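Long-range contacts in Nrps/pks (Streptomyces albus, PDB 4OPE), which probably acts as a ketosynthase domain of the oxazolomycin "AT-less" polyketide synthase, lengthening acyl chains by decarboxylative condensation: residues D173-S178 with F422-S427; V197-G202 with S243-L248; Y307-G312 with I342-S347; H462-R467 with G567-R572. All blocks are in the same frame, centred on the assembly; numbering follows the deposited sequence.

Interaction 1. Residues D173-S178 with F422-S427; sequences DTMCSS and FGAGGS
Cys176 and Ser177 meet the backbone of loop 422-427 in the tight, buried part of this contact. Cys176 CB lies against Gly423, 3.6 Å from its CA. The thiol is turned to the side of its own backbone N (chi1 -38°). There SG accepts a nearly straight bond from Ala424 N, at 3.5 Å with an angle of 165°, which should help fix its rotation. Ser177 OG comes within 2.8 Å of Ser427 O, a carbonyl that also takes the N-H of Gly423. Beside it, Thr174 CB packs on Ser427 CB at 3.6 Å. One water joins the two backbones here, donating to Thr174 O and accepting from Ser427 N. Ser427 OG bonds to Ser169 and Asn157 of the second subunit.

The outer part is looser. Met175, a selenomethionine, stretches its extended chain along the type I turn Gly423-Gly426. Its SE is 3.5 Å from Gly425 N and 4.1 Å from CB of Ala424, which is exposed.

The sequence DTMCSS, leading into helix 178-192, fits the nucleophile motif of ketosynthases. Cys176 is then probably the nucleophile, and the glycine-rich loop facing it is consistent with the ketosynthase active site, within the thiolase fold.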
loop_
_atom_site.group_PDB
_atom_site.type_symbol
_atom_site.label_atom_id
_atom_site.label_comp_id
_atom_site.label_asym_id
_atom_site.label_seq_id
_atom_site.Cartn_x
_atom_site.Cartn_y
_atom_site.Cartn_z
ATOM N N ASP A 173 -3.419 0.111 1.320
ATOM C CA ASP A 173 -4.642 0.292 2.075
ATOM C C ASP A 173 -4.409 1.393 3.112
ATOM O O ASP A 173 -3.559 1.257 3.974
ATOM C CB ASP A 173 -5.004 -1.033 2.747
ATOM C CG ASP A 173 -6.342 -1.002 3.479
ATOM O OD1 ASP A 173 -7.065 0.020 3.356
ATOM O OD2 ASP A 173 -6.651 -2.018 4.184
ATOM N N THR A 174 -5.130 2.501 2.975
ATOM C CA THR A 174 -5.388 3.430 4.089
ATOM C C THR A 174 -6.941 3.644 4.273
ATOM O O THR A 174 -7.392 4.671 4.788
ATOM C CB THR A 174 -4.626 4.782 3.909
ATOM O OG1 THR A 174 -5.133 5.546 2.788
ATOM C CG2 THR A 174 -3.128 4.550 3.693
HETATM N N MSE A 175 -7.746 2.686 3.821
HETATM C CA MSE A 175 -9.206 2.751 3.892
HETATM C C MSE A 175 -9.767 3.809 2.964
HETATM O O MSE A 175 -9.403 3.886 1.794
HETATM C CB MSE A 175 -9.680 2.907 5.346
HETATM C CG MSE A 175 -8.980 2.047 6.375
HETATM SE SE MSE A 175 -10.055 1.740 8.016
HETATM C CE MSE A 175 -8.730 0.717 9.097
ATOM N N CYS A 176 -10.668 4.637 3.461
ATOM C CA CYS A 176 -11.372 5.630 2.653
ATOM C C CYS A 176 -10.475 6.578 1.916
ATOM O O CYS A 176 -10.880 7.110 0.907
ATOM C CB CYS A 176 -12.297 6.433 3.572
ATOM S SG CYS A 176 -13.025 5.339 4.836
ATOM N N SER A 177 -9.255 6.806 2.399
ATOM C CA SER A 177 -8.338 7.718 1.760
ATOM C C SER A 177 -7.347 7.046 0.780
ATOM O O SER A 177 -6.442 7.683 0.238
ATOM C CB SER A 177 -7.556 8.412 2.853
ATOM O OG SER A 177 -6.872 7.458 3.640
ATOM N N SER A 178 -7.501 5.767 0.561
ATOM C CA SER A 178 -6.581 5.023 -0.254
ATOM C C SER A 178 -6.274 5.617 -1.635
ATOM O O SER A 178 -5.106 5.761 -2.007
ATOM C CB SER A 178 -7.122 3.602 -0.378
ATOM O OG SER A 178 -6.970 2.929 0.855
ATOM N N PHE A 422 -10.753 11.156 4.339
ATOM C CA PHE A 422 -10.375 10.748 5.697
ATOM C C PHE A 422 -10.758 9.300 5.966
ATOM O O PHE A 422 -11.907 8.946 6.033
ATOM C CB PHE A 422 -11.087 11.649 6.709
ATOM C CG PHE A 422 -10.882 13.105 6.454
ATOM C CD1 PHE A 422 -9.625 13.602 6.242
ATOM C CD2 PHE A 422 -11.945 13.959 6.391
ATOM C CE1 PHE A 422 -9.409 14.933 6.016
ATOM C CE2 PHE A 422 -11.753 15.303 6.148
ATOM C CZ PHE A 422 -10.474 15.791 5.979
ATOM N N GLY A 423 -9.772 8.450 6.092
ATOM C CA GLY A 423 -10.031 7.060 6.344
ATOM C C GLY A 423 -10.526 6.890 7.766
ATOM O O GLY A 423 -9.991 7.495 8.695
ATOM N N ALA A 424 -11.542 6.039 7.904
ATOM C CA ALA A 424 -12.122 5.611 9.188
ATOM C C ALA A 424 -11.055 5.320 10.234
ATOM O O ALA A 424 -11.170 5.755 11.343
ATOM C CB ALA A 424 -13.054 4.400 8.988
ATOM N N GLY A 425 -9.968 4.655 9.884
ATOM C CA GLY A 425 -8.917 4.369 10.878
ATOM C C GLY A 425 -7.973 5.507 11.188
ATOM O O GLY A 425 -7.041 5.309 11.943
ATOM N N GLY A 426 -8.148 6.679 10.590
ATOM C CA GLY A 426 -7.252 7.814 10.882
ATOM C C GLY A 426 -6.333 8.321 9.770
ATOM O O GLY A 426 -5.729 9.387 9.908
ATOM N N SER A 427 -6.221 7.610 8.644
ATOM C CA SER A 427 -5.289 8.055 7.603
ATOM C C SER A 427 -5.983 9.052 6.719
ATOM O O SER A 427 -7.010 8.755 6.120
ATOM C CB SER A 427 -4.769 6.881 6.787
ATOM O OG SER A 427 -3.918 6.031 7.578
HETATM O O HOH W 1 -7.433 4.893 7.672
#

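Interaction 2. Residues V197-G202 with S243-L248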
loop_
_atom_site.group_PDB
_atom_site.type_symbol
_atom_site.label_atom_id
_atom_site.label_comp_id
_atom_site.label_asym_id
_atom_site.label_seq_id
_atom_site.Cartn_x
_atom_site.Cartn_y
_atom_site.Cartn_z
ATOM N N VAL A 197 6.105 8.654 -15.469
ATOM C CA VAL A 197 4.692 8.668 -15.651
ATOM C C VAL A 197 4.166 7.726 -14.601
ATOM O O VAL A 197 4.895 6.791 -14.217
ATOM C CB VAL A 197 4.360 8.135 -17.032
ATOM C CG1 VAL A 197 2.863 7.912 -17.190
ATOM C CG2 VAL A 197 4.861 9.108 -18.063
ATOM N N ALA A 198 2.949 7.977 -14.103
ATOM C CA ALA A 198 2.348 7.074 -13.092
ATOM C C ALA A 198 0.860 6.840 -13.240
ATOM O O ALA A 198 0.129 7.734 -13.617
ATOM C CB ALA A 198 2.621 7.614 -11.704
ATOM N N VAL A 199 0.410 5.641 -12.958
ATOM C CA VAL A 199 -1.028 5.387 -12.875
ATOM C C VAL A 199 -1.376 5.410 -11.423
ATOM O O VAL A 199 -0.782 4.674 -10.677
ATOM C CB VAL A 199 -1.357 3.994 -13.383
ATOM C CG1 VAL A 199 -2.795 3.609 -13.102
ATOM C CG2 VAL A 199 -1.057 3.931 -14.853
ATOM N N ALA A 200 -2.312 6.251 -11.005
ATOM C CA ALA A 200 -2.812 6.213 -9.597
ATOM C C ALA A 200 -4.274 5.967 -9.628
ATOM O O ALA A 200 -4.994 6.643 -10.348
ATOM C CB ALA A 200 -2.579 7.553 -8.911
ATOM N N GLY A 201 -4.734 5.028 -8.844
ATOM C CA GLY A 201 -6.160 4.726 -8.844
ATOM C C GLY A 201 -6.614 4.039 -7.582
ATOM O O GLY A 201 -5.856 3.891 -6.596
ATOM N N GLY A 202 -7.874 3.613 -7.606
ATOM C CA GLY A 202 -8.380 2.788 -6.540
ATOM C C GLY A 202 -9.594 2.056 -7.029
ATOM O O GLY A 202 -10.246 2.491 -7.974
ATOM N N SER A 243 -14.333 1.969 -9.587
ATOM C CA SER A 243 -12.987 1.778 -10.076
ATOM C C SER A 243 -12.597 3.078 -10.764
ATOM O O SER A 243 -13.407 3.643 -11.540
ATOM C CB SER A 243 -12.989 0.682 -11.129
ATOM O OG SER A 243 -11.689 0.220 -11.383
ATOM N N GLY A 244 -11.378 3.565 -10.489
ATOM C CA GLY A 244 -10.940 4.747 -11.125
ATOM C C GLY A 244 -9.461 4.894 -11.155
ATOM O O GLY A 244 -8.762 4.381 -10.306
ATOM N N ALA A 245 -8.977 5.630 -12.157
ATOM C CA ALA A 245 -7.561 5.884 -12.264
ATOM C C ALA A 245 -7.305 7.160 -13.044
ATOM O O ALA A 245 -8.082 7.529 -13.925
ATOM C CB ALA A 245 -6.900 4.706 -12.952
ATOM N N VAL A 246 -6.205 7.814 -12.706
ATOM C CA VAL A 246 -5.740 8.949 -13.429
ATOM C C VAL A 246 -4.325 8.655 -13.890
ATOM O O VAL A 246 -3.615 7.785 -13.335
ATOM C CB VAL A 246 -5.712 10.206 -12.538
ATOM C CG1 VAL A 246 -7.109 10.615 -12.124
ATOM C CG2 VAL A 246 -4.866 10.004 -11.298
ATOM N N LEU A 247 -3.874 9.413 -14.882
ATOM C CA LEU A 247 -2.512 9.207 -15.433
ATOM C C LEU A 247 -1.732 10.470 -15.230
ATOM O O LEU A 247 -2.198 11.550 -15.588
ATOM C CB LEU A 247 -2.552 8.826 -16.922
ATOM C CG LEU A 247 -1.178 8.415 -17.509
ATOM C CD1 LEU A 247 -0.697 7.118 -16.939
ATOM C CD2 LEU A 247 -1.257 8.245 -18.994
ATOM N N LEU A 248 -0.549 10.315 -14.656
ATOM C CA LEU A 248 0.256 11.437 -14.186
ATOM C C LEU A 248 1.584 11.588 -14.936
ATOM O O LEU A 248 2.154 10.608 -15.423
ATOM C CB LEU A 248 0.526 11.255 -12.704
ATOM C CG LEU A 248 -0.722 11.095 -11.828
ATOM C CD1 LEU A 248 -0.370 10.437 -10.502
ATOM C CD2 LEU A 248 -1.362 12.448 -11.582
#
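Strands 197-202 and 243-248 are antiparallel neighbours in the central sheet of the ketosynthase, joined through the pairs Ala198-Leu248, Ala200-Val246 and Gly202-Gly244. Each of these pairs has two backbone hydrogen bonds, for example Val246 N to Ala200 O at 2.9 Å. At the intervening Gly201-Ala245 pair the strands come close, with CA atoms 3.9 Å apart. A glycine at this point is consistent with that approach.

Leu247 carries much of the packing on one face. With its CG anti to the backbone N (chi1 -172°), it leans across the strand boundary. Its CD1 branch meets Val197 CG1 at 3.7 Å and Val199 CG2 at 3.8 Å. Replacing it by an alanine would probably open a gap beside both valines and remove a contact with Leu105 of helix 93-108. On the other face Ala200 CB touches two branches, 4.1 Å from Val246 CG2 and 4.0 Å from Leu248 CD1. Leu248 and Ala198 both reach helix 178-192 on this side. The small side chain of Ala198 is consistent with close approach of the helix.

Both faces are thus apolar and covered by helices, as expected for a sheet in the layered alpha-beta architecture of the thiolase fold.

Interaction 3. Residues Y307-G312 with I342-S347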
loop_
_atom_site.group_PDB
_atom_site.type_symbol
_atom_site.label_atom_id
_atom_site.label_comp_id
_atom_site.label_asym_id
_atom_site.label_seq_id
_atom_site.Cartn_x
_atom_site.Cartn_y
_atom_site.Cartn_z
ATOM N N TYR A 307 -13.455 25.662 -4.947
ATOM C CA TYR A 307 -14.393 24.587 -4.609
ATOM C C TYR A 307 -13.712 23.609 -3.703
ATOM O O TYR A 307 -12.525 23.379 -3.825
ATOM C CB TYR A 307 -14.889 23.847 -5.862
ATOM C CG TYR A 307 -15.868 22.753 -5.580
ATOM C CD1 TYR A 307 -17.201 23.023 -5.376
ATOM C CD2 TYR A 307 -15.466 21.460 -5.537
ATOM C CE1 TYR A 307 -18.108 22.025 -5.121
ATOM C CE2 TYR A 307 -16.351 20.447 -5.244
ATOM C CZ TYR A 307 -17.664 20.738 -5.038
ATOM O OH TYR A 307 -18.514 19.694 -4.754
ATOM N N LEU A 308 -14.490 23.033 -2.799
ATOM C CA LEU A 308 -13.996 22.063 -1.802
ATOM C C LEU A 308 -14.862 20.807 -1.909
ATOM O O LEU A 308 -16.040 20.839 -1.571
ATOM C CB LEU A 308 -14.092 22.655 -0.397
ATOM C CG LEU A 308 -13.404 22.002 0.818
ATOM C CD1 LEU A 308 -13.976 20.680 1.277
ATOM C CD2 LEU A 308 -11.936 21.794 0.544
ATOM N N GLU A 309 -14.275 19.736 -2.441
ATOM C CA GLU A 309 -14.921 18.443 -2.565
ATOM C C GLU A 309 -14.601 17.751 -1.303
ATOM O O GLU A 309 -13.451 17.330 -1.049
ATOM C CB GLU A 309 -14.365 17.648 -3.749
ATOM C CG GLU A 309 -14.813 16.201 -3.816
ATOM C CD GLU A 309 -16.332 16.000 -3.987
ATOM O OE1 GLU A 309 -17.090 16.897 -4.487
ATOM O OE2 GLU A 309 -16.786 14.886 -3.620
ATOM N N ALA A 310 -15.620 17.659 -0.470
ATOM C CA ALA A 310 -15.407 17.277 0.928
ATOM C C ALA A 310 -15.512 15.785 1.092
ATOM O O ALA A 310 -16.111 15.089 0.270
ATOM C CB ALA A 310 -16.439 17.951 1.791
ATOM N N HIS A 311 -14.965 15.300 2.192
ATOM C CA HIS A 311 -15.157 13.925 2.561
ATOM C C HIS A 311 -16.629 13.574 2.639
ATOM O O HIS A 311 -17.075 12.642 1.980
ATOM C CB HIS A 311 -14.448 13.614 3.851
ATOM C CG HIS A 311 -14.457 12.175 4.182
ATOM N ND1 HIS A 311 -14.058 11.214 3.281
ATOM C CD2 HIS A 311 -14.851 11.524 5.301
ATOM C CE1 HIS A 311 -14.187 10.024 3.846
ATOM N NE2 HIS A 311 -14.659 10.187 5.074
ATOM N N GLY A 312 -17.392 14.303 3.417
ATOM C CA GLY A 312 -18.845 14.366 3.162
ATOM C C GLY A 312 -19.606 13.070 3.336
ATOM O O GLY A 312 -20.444 12.717 2.542
ATOM N N ILE A 342 -19.005 24.098 -1.442
ATOM C CA ILE A 342 -18.599 22.810 -0.876
ATOM C C ILE A 342 -19.684 21.786 -1.238
ATOM O O ILE A 342 -20.854 22.150 -1.385
ATOM C CB ILE A 342 -18.499 22.909 0.629
ATOM C CG1 ILE A 342 -17.869 21.669 1.218
ATOM C CG2 ILE A 342 -19.882 23.026 1.253
ATOM C CD1 ILE A 342 -17.452 21.845 2.656
ATOM N N GLY A 343 -19.278 20.527 -1.421
ATOM C CA GLY A 343 -20.171 19.443 -1.825
ATOM C C GLY A 343 -19.462 18.118 -1.711
ATOM O O GLY A 343 -18.278 18.064 -1.399
ATOM N N SER A 344 -20.196 17.030 -1.945
ATOM C CA SER A 344 -19.619 15.704 -1.904
ATOM C C SER A 344 -20.286 14.775 -2.868
ATOM O O SER A 344 -21.498 14.544 -2.777
ATOM C CB SER A 344 -19.718 15.084 -0.521
ATOM O OG SER A 344 -19.110 13.769 -0.487
ATOM N N VAL A 345 -19.469 14.158 -3.717
ATOM C CA VAL A 345 -19.903 13.090 -4.586
ATOM C C VAL A 345 -20.620 11.931 -3.890
ATOM O O VAL A 345 -21.434 11.247 -4.492
ATOM C CB VAL A 345 -18.698 12.549 -5.391
ATOM C CG1 VAL A 345 -17.780 11.697 -4.530
ATOM C CG2 VAL A 345 -19.164 11.790 -6.649
ATOM N N LYS A 346 -20.334 11.707 -2.625
ATOM C CA LYS A 346 -20.955 10.623 -1.905
ATOM C C LYS A 346 -22.483 10.827 -1.805
ATOM O O LYS A 346 -23.251 9.865 -1.649
ATOM C CB LYS A 346 -20.362 10.527 -0.511
ATOM C CG LYS A 346 -18.883 10.281 -0.458
ATOM C CD LYS A 346 -18.344 10.008 0.956
ATOM C CE LYS A 346 -17.017 9.258 0.897
ATOM N NZ LYS A 346 -15.880 10.218 0.818
ATOM N N SER A 347 -22.946 12.067 -1.877
ATOM C CA SER A 347 -24.377 12.309 -1.694
ATOM C C SER A 347 -25.174 11.732 -2.857
ATOM O O SER A 347 -26.356 11.391 -2.718
ATOM C CB SER A 347 -24.634 13.785 -1.538
ATOM O OG SER A 347 -24.292 14.498 -2.728
HETATM O O HOH W 2 -16.214 13.334 -1.844
#
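This is a buried parallel strand contact that runs on into a polar loop, joining Leu308 and Glu309 to Ile342 and Gly343 in the C-terminal half of the ketosynthase. Gly343 makes two backbone bonds to segment 307-312: its N donates to Leu308 O, and its O accepts from Ala310 N at 2.8 Å in a bond of 175°. Leu308 and Ile342 run alongside each other from the same face, and their CD1 atoms meet at 3.9 Å. On the other face the hydroxyl of Tyr307 reaches over bare Gly343, with OH 3.4 Å from its CA.

Strand 308-309, helix 318-329 and strand 340-343 form a beta-alpha-beta unit, and this contact pairs its two strands. The sequence from Glu309, Glu-Ala-His-Gly, matches the start of a ketosynthase motif, so His311 is probably the active-site histidine.

Glu309 bends at chi2 (62°), which brings its carboxylate back to segment 342-347. OE2 uses its syn lone pair to accept from Val345 N at 2.8 Å and 173°. OE1 forms a salt bridge with Lys363, which also bonds Tyr307 OH. Beyond the strands, Lys346 stretches along the backbone of His311 and Gly312. Its NZ donates to His311 O at 2.9 Å and lies 3.2 Å from His311 ND1. Ser344 OG caps the turn into helix 346-349 by accepting from Lys346 N at 3.2 Å.

Interaction 4. Residues H462-R467 with G567-R572; sequences HEHTAR and GYPFAR
Pro569 packs its ring against one side of helix 458-473, where Glu463, His464 and Arg467 receive it. The side chains of Glu463 and Arg467 each run antiparallel to the proline alongside it, and that of His464 stands roughly perpendicular to it. CG of Pro569 touches His464 CB at 3.7 Å. Pro569 CB lies 3.4 Å from Glu463 OE1 and 3.7 Å from Arg467 CD.

Arg467 bends at chi3 (52°), which turns the guanidinium toward Gly567. NH1 donates to Gly567 O at 2.7 Å, somewhat out of the guanidinium plane. A water in that plane accepts from Arg467 NE, donates to the same carbonyl and touches His464 ND1 at 2.6 Å. An alanine in place of Arg467 would probably leave Gly567 O without its direct donor and uncover one side of Pro569. Glu463 OE2 forms a salt bridge with Arg572 NH2 at 3.0 Å, the two planar groups being 32° apart. Glu463 OE1 pairs with Arg460, which also bonds Pro569 O.

Strand 449-455 lies beside the same helix, touched by His464. The loop turns its other side to the ketosynthase: the backbone of Tyr568 bonds to His104 and Glu107 of helix 93-108, and Phe570 packs edge-to-face on Trp103.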
loop_
_atom_site.group_PDB
_atom_site.type_symbol
_atom_site.label_atom_id
_atom_site.label_comp_id
_atom_site.label_asym_id
_atom_site.label_seq_id
_atom_site.Cartn_x
_atom_site.Cartn_y
_atom_site.Cartn_z
ATOM N N HIS A 462 -17.559 -4.634 -34.215
ATOM C CA HIS A 462 -18.936 -4.324 -34.408
ATOM C C HIS A 462 -19.478 -3.426 -33.298
ATOM O O HIS A 462 -20.073 -2.391 -33.602
ATOM C CB HIS A 462 -19.785 -5.609 -34.512
ATOM C CG HIS A 462 -21.216 -5.307 -34.753
ATOM N ND1 HIS A 462 -21.752 -5.247 -36.021
ATOM C CD2 HIS A 462 -22.189 -4.908 -33.910
ATOM C CE1 HIS A 462 -23.012 -4.862 -35.941
ATOM N NE2 HIS A 462 -23.298 -4.643 -34.673
ATOM N N GLU A 463 -19.305 -3.828 -32.042
ATOM C CA GLU A 463 -19.775 -3.020 -30.907
ATOM C C GLU A 463 -19.137 -1.647 -30.963
ATOM O O GLU A 463 -19.816 -0.621 -30.895
ATOM C CB GLU A 463 -19.416 -3.647 -29.570
ATOM C CG GLU A 463 -20.572 -4.163 -28.736
ATOM C CD GLU A 463 -20.276 -4.127 -27.234
ATOM O OE1 GLU A 463 -19.257 -4.709 -26.782
ATOM O OE2 GLU A 463 -21.073 -3.512 -26.492
ATOM N N HIS A 464 -17.829 -1.643 -31.147
ATOM C CA HIS A 464 -17.036 -0.412 -31.214
ATOM C C HIS A 464 -17.548 0.583 -32.268
ATOM O O HIS A 464 -17.764 1.774 -31.983
ATOM C CB HIS A 464 -15.586 -0.822 -31.445
ATOM C CG HIS A 464 -14.614 0.290 -31.380
ATOM N ND1 HIS A 464 -14.745 1.338 -30.504
ATOM C CD2 HIS A 464 -13.474 0.510 -32.088
ATOM C CE1 HIS A 464 -13.725 2.164 -30.679
ATOM N NE2 HIS A 464 -12.941 1.685 -31.638
ATOM N N THR A 465 -17.794 0.073 -33.469
ATOM C CA THR A 465 -18.361 0.865 -34.561
ATOM C C THR A 465 -19.687 1.457 -34.158
ATOM O O THR A 465 -19.925 2.652 -34.327
ATOM C CB THR A 465 -18.534 0.021 -35.835
ATOM O OG1 THR A 465 -17.243 -0.397 -36.320
ATOM C CG2 THR A 465 -19.196 0.812 -36.949
ATOM N N ALA A 466 -20.549 0.635 -33.596
ATOM C CA ALA A 466 -21.859 1.107 -33.087
ATOM C C ALA A 466 -21.744 2.192 -31.999
ATOM O O ALA A 466 -22.477 3.194 -32.014
ATOM C CB ALA A 466 -22.674 -0.083 -32.549
ATOM N N ARG A 467 -20.848 1.985 -31.036
ATOM C CA ARG A 467 -20.708 2.937 -29.945
ATOM C C ARG A 467 -20.204 4.257 -30.472
ATOM O O ARG A 467 -20.623 5.309 -30.020
ATOM C CB ARG A 467 -19.749 2.394 -28.917
ATOM C CG ARG A 467 -20.330 1.298 -28.053
ATOM C CD ARG A 467 -19.275 0.375 -27.464
ATOM N NE ARG A 467 -18.209 1.093 -26.770
ATOM C CZ ARG A 467 -18.311 1.615 -25.533
ATOM N NH1 ARG A 467 -17.254 2.246 -25.006
ATOM N NH2 ARG A 467 -19.440 1.504 -24.816
ATOM N N GLY A 567 -14.453 4.232 -25.080
ATOM C CA GLY A 567 -13.318 3.339 -24.975
ATOM C C GLY A 567 -13.616 1.944 -25.519
ATOM O O GLY A 567 -14.759 1.637 -25.859
ATOM N N TYR A 568 -12.576 1.109 -25.601
ATOM C CA TYR A 568 -12.702 -0.227 -26.161
ATOM C C TYR A 568 -13.819 -1.012 -25.473
ATOM O O TYR A 568 -13.852 -1.086 -24.270
ATOM C CB TYR A 568 -11.387 -0.987 -25.980
ATOM C CG TYR A 568 -11.377 -2.341 -26.628
ATOM C CD1 TYR A 568 -11.133 -2.472 -27.971
ATOM C CD2 TYR A 568 -11.589 -3.488 -25.902
ATOM C CE1 TYR A 568 -11.069 -3.710 -28.577
ATOM C CE2 TYR A 568 -11.573 -4.733 -26.506
ATOM C CZ TYR A 568 -11.321 -4.824 -27.858
ATOM O OH TYR A 568 -11.299 -6.020 -28.508
ATOM N N PRO A 569 -14.750 -1.587 -26.250
ATOM C CA PRO A 569 -15.815 -2.384 -25.678
ATOM C C PRO A 569 -15.411 -3.832 -25.385
ATOM O O PRO A 569 -15.638 -4.714 -26.167
ATOM C CB PRO A 569 -16.904 -2.318 -26.742
ATOM C CG PRO A 569 -16.162 -2.210 -28.026
ATOM C CD PRO A 569 -14.844 -1.537 -27.720
ATOM N N PHE A 570 -14.854 -4.068 -24.216
ATOM C CA PHE A 570 -14.422 -5.394 -23.833
ATOM C C PHE A 570 -15.548 -6.395 -23.937
ATOM O O PHE A 570 -16.713 -6.061 -23.825
ATOM C CB PHE A 570 -13.893 -5.374 -22.405
ATOM C CG PHE A 570 -12.563 -4.714 -22.281
ATOM C CD1 PHE A 570 -11.425 -5.339 -22.761
ATOM C CD2 PHE A 570 -12.455 -3.461 -21.737
ATOM C CE1 PHE A 570 -10.186 -4.726 -22.662
ATOM C CE2 PHE A 570 -11.232 -2.842 -21.632
ATOM C CZ PHE A 570 -10.082 -3.479 -22.075
ATOM N N ALA A 571 -15.169 -7.642 -24.144
ATOM C CA ALA A 571 -16.140 -8.701 -24.140
ATOM C C ALA A 571 -16.617 -8.805 -22.730
ATOM O O ALA A 571 -15.828 -8.559 -21.818
ATOM C CB ALA A 571 -15.517 -10.019 -24.570
ATOM N N ARG A 572 -17.879 -9.196 -22.561
ATOM C CA ARG A 572 -18.452 -9.432 -21.238
ATOM C C ARG A 572 -18.772 -10.907 -20.952
ATOM O O ARG A 572 -19.938 -11.287 -20.937
ATOM C CB ARG A 572 -19.693 -8.588 -21.062
ATOM C CG ARG A 572 -19.368 -7.121 -21.049
ATOM C CD ARG A 572 -20.608 -6.286 -21.153
ATOM N NE ARG A 572 -20.861 -5.949 -22.536
ATOM C CZ ARG A 572 -22.059 -5.688 -23.052
ATOM N NH1 ARG A 572 -23.162 -5.730 -22.297
ATOM N NH2 ARG A 572 -22.147 -5.389 -24.350
HETATM O O HOH W 3 -16.091 1.963 -28.423
#

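From the N terminus, interaction 1 opens at 173-178, just after strand 169-173. Interaction 2 then closes a short loop of 40 residues within the central sheet. Interaction 3 closes one of 29 residues and pairs two further strands of the same sheet. Only then does 422-427 close interaction 1, so interactions 2 and 3 are both nested inside it, in series with each other. Interactions 1 and 3 touch: Phe422 O lies 3.2 Å from His311 NE2, and Cys176 packs on His311. This brings both halves of the ketosynthase together at the presumed active site. Interaction 4 follows in series, its centre about 36 Å from that of interaction 1, and links helix 458-473 to a late loop.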